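Local coordinates for Glyco_hydro_cc domain-containing protein (Trichoderma gamsii, PDB 6UBD) that probably binds beta-1,3-glucan oligosaccharides, as an oligosaccharide-binding member of subgroup VII of glycoside hydrolase family 128, at residues G259-Q263 and S264-Y268. Residues are numbered along the deposited sequence; the frame is centred on the assembly and turned at random. Where two conformers were deposited one is given.
Sequences GSLSQ and SGQAY
S262 and G265 open the last helix of the chain, 263-273, with an N-cap bond: S262 OG accepts from G265 N at 3.0 Å, nearly straight at 165°. A serine suits this position because its short side chain, with OG set between the backbone N and the carbonyl carbon (chi1 75°), brings the hydroxyl back over the first turn, where an amide has no earlier helical carbonyl to meet. The same OG is also hydrogen-bonded to the carbonyl oxygen of P253, which ties the cap to an earlier part of the same loop. The regular helical ladder starts beside it: Q266 N donates to S262 O at 2.8 Å, and A267 N follows to Q263 O at 3.0 Å. In the (beta/alpha)8, or TIM-barrel, fold expected of this glycoside hydrolase family, whose core strands are largely parallel, this helix comes after strand 237-243 and packs beside helix 217-233; S264, small enough for a buried place, bonds through OG to the carbonyl of V251 in the loop and to Q217 NE2 at the start of that helix. Outside the cap, L261 leans over the first turn. With CG anti to the backbone N (chi1 -169°), its fork lies over the peptide link between G265 and Q266: CD1 rests on G265 CA at 3.8 Å, while CD2 meets the aliphatic CG of Q266, in the conformer given, at 3.6 Å. Glycine fits beneath the leucine because any CB at G265 would run into CD1. An alanine in place of L261 would remove both methyls and would probably leave G265 without its apolar cover. The leucine also touches F45 and W46 of helix 43-46, and W46 NE1 donates to G265 O.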
ATOM      1  N   GLY A 259       5.986 -13.735 -19.527  1.00  9.77           N
ATOM      2  CA  GLY A 259       6.884 -12.662 -19.033  1.00 10.24           C
ATOM      3  C   GLY A 259       6.563 -11.267 -19.580  1.00  8.66           C
ATOM      4  O   GLY A 259       7.092 -10.267 -19.091  1.00  9.22           O
ATOM      5  N   SER A 260       5.719 -11.192 -20.586  1.00  9.03           N
ATOM      6  CA  SER A 260       5.360  -9.928 -21.259  1.00  8.48           C
ATOM      7  C   SER A 260       4.320  -9.155 -20.420  1.00  8.16           C
ATOM      8  O   SER A 260       3.569  -9.778 -19.604  1.00  8.87           O
ATOM      9  CB  SER A 260       4.881 -10.142 -22.682  1.00  9.69           C
ATOM     10  OG  SER A 260       3.660 -10.901 -22.790  1.00 11.63           O
ATOM     11  N   LEU A 261       4.263  -7.839 -20.571  1.00  8.94           N
ATOM     12  CA  LEU A 261       3.279  -6.998 -19.837  1.00  9.38           C
ATOM     13  C   LEU A 261       1.869  -7.431 -20.247  1.00  9.55           C
ATOM     14  O   LEU A 261       1.526  -7.499 -21.462  1.00 11.09           O
ATOM     15  CB  LEU A 261       3.524  -5.523 -20.130  1.00 10.10           C
ATOM     16  CG  LEU A 261       2.771  -4.500 -19.260  1.00  9.77           C
ATOM     17  CD1 LEU A 261       3.125  -4.540 -17.811  1.00  9.97           C
ATOM     18  CD2 LEU A 261       2.968  -3.116 -19.879  1.00 13.43           C
ATOM     19  N   SER A 262       0.955  -7.695 -19.301  1.00  9.09           N
ATOM     20  CA  SER A 262      -0.432  -8.158 -19.586  1.00  8.33           C
ATOM     21  C   SER A 262      -1.274  -6.962 -20.000  1.00  9.60           C
ATOM     22  O   SER A 262      -0.883  -5.804 -19.918  1.00  9.84           O
ATOM     23  CB  SER A 262      -1.036  -8.837 -18.372  1.00  9.01           C
ATOM     24  OG  SER A 262      -1.386  -7.840 -17.411  1.00  9.53           O
ATOM     25  N   GLN A 263      -2.480  -7.264 -20.525  1.00  9.46           N
ATOM     26  CA  GLN A 263      -3.421  -6.176 -20.877  1.00  8.68           C
ATOM     27  C   GLN A 263      -3.748  -5.297 -19.670  1.00  7.27           C
ATOM     28  O   GLN A 263      -3.850  -4.076 -19.777  1.00  8.59           O
ATOM     29  CB  GLN A 263      -4.682  -6.805 -21.521  1.00 10.54           C
ATOM     30  CG  GLN A 263      -4.423  -7.543 -22.860  1.00 12.05           C
ATOM     31  CD  GLN A 263      -5.587  -8.437 -23.233  1.00 15.44           C
ATOM     32  OE1 GLN A 263      -6.619  -7.964 -23.729  1.00 15.23           O
ATOM     33  NE2 GLN A 263      -5.424  -9.748 -22.944  1.00 20.95           N
ATOM     34  N   SER A 264      -3.884  -5.906 -18.477  1.00  8.69           N
ATOM     35  CA  SER A 264      -4.111  -5.151 -17.218  1.00  8.65           C
ATOM     36  C   SER A 264      -2.883  -4.287 -16.838  1.00 11.44           C
ATOM     37  O   SER A 264      -3.029  -3.088 -16.550  1.00 12.00           O
ATOM     38  CB  SER A 264      -4.503  -6.078 -16.097  1.00  8.36           C
ATOM     39  OG  SER A 264      -5.698  -6.806 -16.386  1.00  9.58           O
ATOM     40  N   GLY A 265      -1.696  -4.872 -17.023  1.00  9.69           N
ATOM     41  CA  GLY A 265      -0.464  -4.115 -16.800  1.00  8.39           C
ATOM     42  C   GLY A 265      -0.293  -2.929 -17.741  1.00  8.83           C
ATOM     43  O   GLY A 265       0.206  -1.818 -17.412  1.00  9.35           O
ATOM     44  N   GLN A 266      -0.677  -3.144 -19.018  1.00  9.37           N
ATOM     45  CA  GLN A 266      -0.647  -2.078 -20.053  1.00 11.02           C
ATOM     46  C   GLN A 266      -1.679  -0.995 -19.706  1.00 14.73           C
ATOM     47  O   GLN A 266      -1.423   0.175 -19.942  1.00 12.02           O
ATOM     48  CB  GLN A 266      -0.984  -2.661 -21.429  0.50 10.34           C
ATOM     49  CG  GLN A 266       0.099  -3.567 -22.050  0.50  9.84           C
ATOM     50  CD  GLN A 266      -0.406  -4.425 -23.185  0.50 11.63           C
ATOM     51  OE1 GLN A 266      -0.259  -5.658 -23.217  0.50 13.85           O
ATOM     52  NE2 GLN A 266      -1.017  -3.726 -24.132  0.50 21.01           N
ATOM     53  N   ALA A 267      -2.857  -1.355 -19.188  1.00 12.81           N
ATOM     54  CA  ALA A 267      -3.843  -0.304 -18.842  1.00 11.60           C
ATOM     55  C   ALA A 267      -3.239   0.630 -17.756  1.00 11.61           C
ATOM     56  O   ALA A 267      -3.373   1.807 -17.802  1.00 11.78           O
ATOM     57  CB  ALA A 267      -5.115  -0.946 -18.364  1.00  9.01           C
ATOM     58  N   TYR A 268      -2.562   0.061 -16.749  1.00  9.37           N
ATOM     59  CA  TYR A 268      -1.894   0.893 -15.711  1.00  9.85           C
ATOM     60  C   TYR A 268      -0.809   1.744 -16.336  1.00 10.14           C
ATOM     61  O   TYR A 268      -0.769   2.974 -16.073  1.00 10.18           O
ATOM     62  CB  TYR A 268      -1.381   0.049 -14.544  1.00  9.76           C
ATOM     63  CG  TYR A 268      -0.919   0.854 -13.312  1.00  8.87           C
ATOM     64  CD1 TYR A 268      -1.823   1.703 -12.656  1.00  8.96           C
ATOM     65  CD2 TYR A 268       0.383   0.777 -12.820  1.00  7.72           C
ATOM     66  CE1 TYR A 268      -1.425   2.378 -11.499  1.00  8.53           C
ATOM     67  CE2 TYR A 268       0.784   1.442 -11.657  1.00  8.42           C
ATOM     68  CZ  TYR A 268      -0.132   2.251 -11.009  1.00  8.77           C
ATOM     69  OH  TYR A 268       0.229   2.855  -9.810  1.00  9.76           O
TER